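Local coordinates for protein putative transcriptional regulator, sugar-binding family (Arthrobacter aurescens, PDB 3NZE) that probably acts as a SorC-family transcriptional regulator that binds DNA and responds to a sugar ligand through the domain described here, at residues 51-56 with 223-228; 118-123 with 146-151. All blocks are in the same frame, centred on the assembly; numbering follows the deposited sequence.

Contact 1. Residues 51-56 with 223-228; sequences GPLVDS and VRRRIC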
loop_
_atom_site.group_PDB
_atom_site.type_symbol
_atom_site.label_atom_id
_atom_site.label_comp_id
_atom_site.label_asym_id
_atom_site.label_seq_id
_atom_site.Cartn_x
_atom_site.Cartn_y
_atom_site.Cartn_z
ATOM N N GLY A 51 15.178 -2.459 -1.997
ATOM C CA GLY A 51 16.495 -1.842 -1.945
ATOM C C GLY A 51 17.103 -1.413 -3.277
ATOM O O GLY A 51 17.459 -0.245 -3.452
ATOM N N PRO A 52 17.249 -2.355 -4.210
ATOM C CA PRO A 52 17.815 -2.082 -5.540
ATOM C C PRO A 52 17.018 -1.033 -6.328
ATOM O O PRO A 52 17.547 -0.446 -7.269
ATOM C CB PRO A 52 17.716 -3.436 -6.246
ATOM C CG PRO A 52 17.707 -4.438 -5.151
ATOM C CD PRO A 52 16.987 -3.789 -4.002
ATOM N N LEU A 53 15.769 -0.801 -5.948
ATOM C CA LEU A 53 14.910 0.121 -6.690
ATOM C C LEU A 53 14.973 1.531 -6.128
ATOM O O LEU A 53 14.407 2.459 -6.707
ATOM C CB LEU A 53 13.460 -0.375 -6.704
ATOM C CG LEU A 53 13.291 -1.821 -7.182
ATOM C CD1 LEU A 53 11.827 -2.210 -7.206
ATOM C CD2 LEU A 53 13.913 -2.015 -8.554
ATOM N N VAL A 54 15.666 1.696 -5.004
ATOM C CA VAL A 54 15.821 3.010 -4.400
ATOM C C VAL A 54 17.129 3.639 -4.869
ATOM O O VAL A 54 18.206 3.105 -4.601
ATOM C CB VAL A 54 15.820 2.935 -2.861
ATOM C CG1 VAL A 54 15.978 4.323 -2.265
ATOM C CG2 VAL A 54 14.538 2.291 -2.360
ATOM N N ASP A 55 17.038 4.764 -5.575
ATOM C CA ASP A 55 18.230 5.392 -6.151
ATOM C C ASP A 55 18.420 6.798 -5.623
ATOM O O ASP A 55 17.589 7.299 -4.871
ATOM C CB ASP A 55 18.111 5.474 -7.673
ATOM C CG ASP A 55 18.073 4.118 -8.330
ATOM O OD1 ASP A 55 19.050 3.353 -8.176
ATOM O OD2 ASP A 55 17.066 3.831 -9.009
ATOM N N SER A 56 19.510 7.443 -6.040
ATOM C CA SER A 56 19.700 8.850 -5.720
ATOM C C SER A 56 18.871 9.706 -6.669
ATOM O O SER A 56 18.451 9.242 -7.736
ATOM C CB SER A 56 21.175 9.246 -5.809
ATOM O OG SER A 56 21.946 8.551 -4.847
ATOM N N VAL A 223 3.256 5.853 -12.281
ATOM C CA VAL A 223 4.506 5.778 -11.547
ATOM C C VAL A 223 5.311 4.606 -12.112
ATOM O O VAL A 223 4.750 3.566 -12.472
ATOM C CB VAL A 223 4.256 5.608 -10.044
ATOM C CG1 VAL A 223 5.577 5.411 -9.289
ATOM C CG2 VAL A 223 3.516 6.812 -9.503
ATOM N N ARG A 224 6.624 4.776 -12.205
ATOM C CA ARG A 224 7.451 3.787 -12.896
ATOM C C ARG A 224 7.443 2.382 -12.283
ATOM O O ARG A 224 7.196 1.396 -12.979
ATOM C CB ARG A 224 8.883 4.279 -13.046
ATOM C CG ARG A 224 9.594 3.545 -14.159
ATOM C CD ARG A 224 11.048 3.912 -14.235
ATOM N NE ARG A 224 11.817 3.192 -13.239
ATOM C CZ ARG A 224 12.308 3.757 -12.147
ATOM N NH1 ARG A 224 13.006 3.038 -11.280
ATOM N NH2 ARG A 224 12.107 5.047 -11.940
ATOM N N ARG A 225 7.736 2.293 -10.994
ATOM C CA ARG A 225 7.664 1.030 -10.278
ATOM C C ARG A 225 6.700 1.172 -9.100
ATOM O O ARG A 225 6.774 2.135 -8.332
ATOM C CB ARG A 225 9.051 0.599 -9.771
ATOM C CG ARG A 225 10.112 0.370 -10.867
ATOM C CD ARG A 225 9.789 -0.828 -11.767
ATOM N NE ARG A 225 10.095 -2.130 -11.165
ATOM C CZ ARG A 225 11.268 -2.763 -11.267
ATOM N NH1 ARG A 225 12.276 -2.216 -11.938
ATOM N NH2 ARG A 225 11.435 -3.952 -10.696
ATOM N N ARG A 226 5.805 0.197 -8.963
ATOM C CA ARG A 226 4.838 0.174 -7.875
ATOM C C ARG A 226 4.983 -1.151 -7.140
ATOM O O ARG A 226 4.673 -2.213 -7.683
ATOM C CB ARG A 226 3.408 0.334 -8.400
ATOM C CG ARG A 226 3.080 1.744 -8.872
ATOM C CD ARG A 226 3.143 1.861 -10.368
ATOM N NE ARG A 226 2.186 0.969 -11.024
ATOM C CZ ARG A 226 2.112 0.807 -12.337
ATOM N NH1 ARG A 226 1.226 -0.039 -12.853
ATOM N NH2 ARG A 226 2.927 1.482 -13.133
ATOM N N ILE A 227 5.470 -1.083 -5.909
ATOM C CA ILE A 227 5.805 -2.291 -5.157
ATOM C C ILE A 227 4.682 -2.546 -4.178
ATOM O O ILE A 227 4.431 -1.741 -3.280
ATOM C CB ILE A 227 7.136 -2.164 -4.380
ATOM C CG1 ILE A 227 8.318 -1.964 -5.333
ATOM C CG2 ILE A 227 7.417 -3.417 -3.577
ATOM C CD1 ILE A 227 8.479 -0.573 -5.850
ATOM N N CYS A 228 4.006 -3.669 -4.378
ATOM C CA CYS A 228 2.821 -4.030 -3.620
ATOM C C CYS A 228 3.157 -5.192 -2.697
ATOM O O CYS A 228 3.658 -6.231 -3.147
ATOM C CB CYS A 228 1.714 -4.428 -4.603
ATOM S SG CYS A 228 0.182 -4.935 -3.812
#
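Leu53, in the loop that leaves helix 35-50, meets two residues of strand 225-230 at once, Arg225 and Ile227, and the contact illustrates how one branched side chain can serve a charged neighbour and an apolar one together. The apolar part is simple: Leu53 CD1 lies 4.0 Å from Ile227 CD1, and the same methyl also touches Ile227 CG1. Both side chains point toward each other's segment, and Ile227, two residues on from Arg225, belongs to the same side of the strand. Beyond it Ile227 rests on Ile252 of the neighbouring parallel strand 250-254.

The second part is a methyl group against a guanidinium. Leu53 CD2 sits 3.4 Å above the plane of the Arg225 guanidinium, shifted toward its rim, with Arg225 NH1 at 3.8 Å from that CD2. The Arg225 chain is bent at both chi2 (-67°) and chi3 (-78°), and this fold brings the flat group back over the end of Leu53, the two side chains crossing at about a right angle. Its NE is in a salt bridge with Asp250, the first residue of strand 250-254, and one face of the group takes the methyl.

Within 223-228, Arg226, whose side chain leaves the other side of the strand, donates from NH2 to Val223 O at 2.8 Å, nearly straight at 163° and close to the guanidinium plane. The bond ties this guanidinium to the backbone three residues earlier, while its NE and NH1 bond Leu247 O and Gly246 O.

Across the two segments, then, the close contacts are dispersive: the charge of Arg225 is met by Asp250, and the loop contributes hydrocarbon to a guanidinium face and to the isoleucine beside it.

Contact 2. Residues 118-123 with 146-151; sequences EQFPVP and DLQARM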
loop_
_atom_site.group_PDB
_atom_site.type_symbol
_atom_site.label_atom_id
_atom_site.label_comp_id
_atom_site.label_asym_id
_atom_site.label_seq_id
_atom_site.Cartn_x
_atom_site.Cartn_y
_atom_site.Cartn_z
ATOM N N GLU A 118 9.463 13.897 3.705
ATOM C CA GLU A 118 8.396 14.874 3.524
ATOM C C GLU A 118 7.052 14.300 3.948
ATOM O O GLU A 118 6.505 13.398 3.311
ATOM C CB GLU A 118 8.321 15.347 2.074
ATOM C CG GLU A 118 9.550 16.140 1.616
ATOM C CD GLU A 118 9.586 17.554 2.178
ATOM O OE1 GLU A 118 8.583 17.991 2.785
ATOM O OE2 GLU A 118 10.621 18.233 2.001
ATOM N N GLN A 119 6.509 14.839 5.027
ATOM C CA GLN A 119 5.239 14.348 5.537
ATOM C C GLN A 119 4.043 15.178 5.096
ATOM O O GLN A 119 4.180 16.278 4.556
ATOM C CB GLN A 119 5.290 14.196 7.059
ATOM C CG GLN A 119 6.282 13.119 7.450
ATOM C CD GLN A 119 6.054 12.567 8.829
ATOM O OE1 GLN A 119 6.882 12.757 9.714
ATOM N NE2 GLN A 119 4.931 11.864 9.022
ATOM N N PHE A 120 2.864 14.630 5.359
ATOM C CA PHE A 120 1.614 15.071 4.759
ATOM C C PHE A 120 0.740 15.554 5.923
ATOM O O PHE A 120 0.247 14.738 6.697
ATOM C CB PHE A 120 0.995 13.840 4.080
ATOM C CG PHE A 120 -0.072 14.138 3.047
ATOM C CD1 PHE A 120 -0.196 15.385 2.458
ATOM C CD2 PHE A 120 -0.938 13.133 2.645
ATOM C CE1 PHE A 120 -1.183 15.623 1.498
ATOM C CE2 PHE A 120 -1.920 13.359 1.705
ATOM C CZ PHE A 120 -2.044 14.603 1.121
ATOM N N PRO A 121 0.561 16.883 6.061
ATOM C CA PRO A 121 -0.084 17.408 7.278
ATOM C C PRO A 121 -1.610 17.339 7.216
ATOM O O PRO A 121 -2.288 18.362 7.332
ATOM C CB PRO A 121 0.378 18.867 7.305
ATOM C CG PRO A 121 0.496 19.221 5.868
ATOM C CD PRO A 121 1.069 17.970 5.206
ATOM N N VAL A 122 -2.134 16.129 7.047
ATOM C CA VAL A 122 -3.570 15.900 6.917
ATOM C C VAL A 122 -3.940 14.646 7.714
ATOM O O VAL A 122 -3.082 13.768 7.918
ATOM C CB VAL A 122 -3.982 15.741 5.426
ATOM C CG1 VAL A 122 -3.370 16.854 4.577
ATOM C CG2 VAL A 122 -3.553 14.403 4.896
ATOM N N PRO A 123 -5.199 14.555 8.188
ATOM C CA PRO A 123 -5.584 13.393 9.007
ATOM C C PRO A 123 -5.617 12.103 8.178
ATOM O O PRO A 123 -5.407 12.147 6.968
ATOM C CB PRO A 123 -6.998 13.745 9.496
ATOM C CG PRO A 123 -7.185 15.216 9.201
ATOM C CD PRO A 123 -6.294 15.537 8.053
ATOM N N ASP A 146 2.095 17.945 -4.928
ATOM C CA ASP A 146 2.986 18.156 -6.069
ATOM C C ASP A 146 4.167 17.184 -6.039
ATOM O O ASP A 146 4.602 16.677 -7.083
ATOM C CB ASP A 146 3.501 19.599 -6.102
ATOM C CG ASP A 146 2.414 20.613 -6.440
ATOM O OD1 ASP A 146 1.332 20.217 -6.923
ATOM O OD2 ASP A 146 2.652 21.821 -6.224
ATOM N N LEU A 147 4.688 16.938 -4.842
ATOM C CA LEU A 147 5.786 15.989 -4.666
ATOM C C LEU A 147 5.317 14.583 -4.995
ATOM O O LEU A 147 6.019 13.823 -5.655
ATOM C CB LEU A 147 6.314 16.014 -3.228
ATOM C CG LEU A 147 7.539 16.877 -2.956
ATOM C CD1 LEU A 147 7.964 16.734 -1.489
ATOM C CD2 LEU A 147 8.675 16.486 -3.885
ATOM N N GLN A 148 4.128 14.236 -4.508
ATOM C CA GLN A 148 3.560 12.925 -4.778
ATOM C C GLN A 148 3.453 12.700 -6.280
ATOM O O GLN A 148 3.712 11.599 -6.757
ATOM C CB GLN A 148 2.182 12.785 -4.133
ATOM C CG GLN A 148 2.221 12.648 -2.612
ATOM C CD GLN A 148 0.836 12.690 -1.991
ATOM O OE1 GLN A 148 -0.154 12.861 -2.688
ATOM N NE2 GLN A 148 0.764 12.541 -0.663
ATOM N N ALA A 149 3.076 13.743 -7.015
ATOM C CA ALA A 149 2.847 13.632 -8.455
ATOM C C ALA A 149 4.136 13.308 -9.206
ATOM O O ALA A 149 4.105 12.758 -10.311
ATOM C CB ALA A 149 2.210 14.921 -8.998
ATOM N N ARG A 150 5.267 13.643 -8.595
ATOM C CA ARG A 150 6.572 13.415 -9.205
ATOM C C ARG A 150 7.241 12.116 -8.753
ATOM O O ARG A 150 8.404 11.883 -9.074
ATOM C CB ARG A 150 7.519 14.576 -8.890
ATOM C CG ARG A 150 7.120 15.927 -9.478
ATOM C CD ARG A 150 7.887 17.063 -8.773
ATOM N NE ARG A 150 9.331 16.889 -8.905
ATOM C CZ ARG A 150 10.240 17.433 -8.102
ATOM N NH1 ARG A 150 9.869 18.199 -7.087
ATOM N NH2 ARG A 150 11.533 17.200 -8.311
HETATM N N MSE A 151 6.545 11.273 -7.993
HETATM C CA MSE A 151 7.225 10.096 -7.445
HETATM C C MSE A 151 7.770 9.133 -8.512
HETATM O O MSE A 151 7.153 8.925 -9.557
HETATM C CB MSE A 151 6.353 9.336 -6.447
HETATM C CG MSE A 151 5.171 8.643 -7.054
HETATM SE SE MSE A 151 4.148 7.768 -5.642
HETATM C CE MSE A 151 2.425 8.604 -6.010
#
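The end of strand 116-118 and the loop after it pack against the last turn of helix 139-149, a join between the edge of the parallel part of the sheet and a helix that leads into the next strand, 153-160. Two pairs of side chains make it. In the first, Leu147 CD1 presses on the aliphatic stem of Glu118, 3.5 Å from Glu118 CG and 3.8 Å from Glu118 CB, the two side chains crossing at about a right angle. The Glu118 chain bends at chi2, beyond the two carbons it presents to the leucine, and its OE2 forms a salt bridge with Arg116. Glu118 is also a calcium ligand seen in a crystal structure of this protein, although no ion is bound to the chain here.

The second pair is an amide over a ring. Gln148 NE2 stands 3.6 Å above one face of Phe120, displaced toward the rim and nearest to Phe120 CE2 at 3.7 Å, with ring and amide planes 73° apart. Val122 CG2 covers the opposite face. With CG anti to the backbone N (chi1 -162°), the phenyl is directed at the helix, where Val141, Ile144 and Leu145 also touch it. The same NE2 donates to the backbone O of Gln87. Replacing Phe120 by an alanine would probably open a gap beside the helix and deprive the Gln148 amide of the surface it rests on.

Each polar side chain thus turns hydrocarbon or an amide nitrogen to its neighbour across the contact, while one polar atom of each, Glu118 OE2 or Gln148 NE2, is bound by a separate partner, Arg116 or Gln87.

Overall arrangement
Contact 2 is nested along the chain within the long loop that contact 1 closes: the order is 51-56, then 118-123 and 146-151, and last 223-228. Their centres are about 17 Å apart, yet the two touch, with Val223 CG2 3.5 Å from CG of the selenomethionine Met151. All four segments lie in the putative sugar-binding domain. Contact 1 joins the loop before strand 59-62 to strand 225-230, and contact 2 joins the end of strand 116-118 and its loop to helix 139-149, which is followed by strand 153-160, the parallel neighbour of 225-230. All these strands belong to one mixed sheet, so both contacts serve a single alpha/beta core.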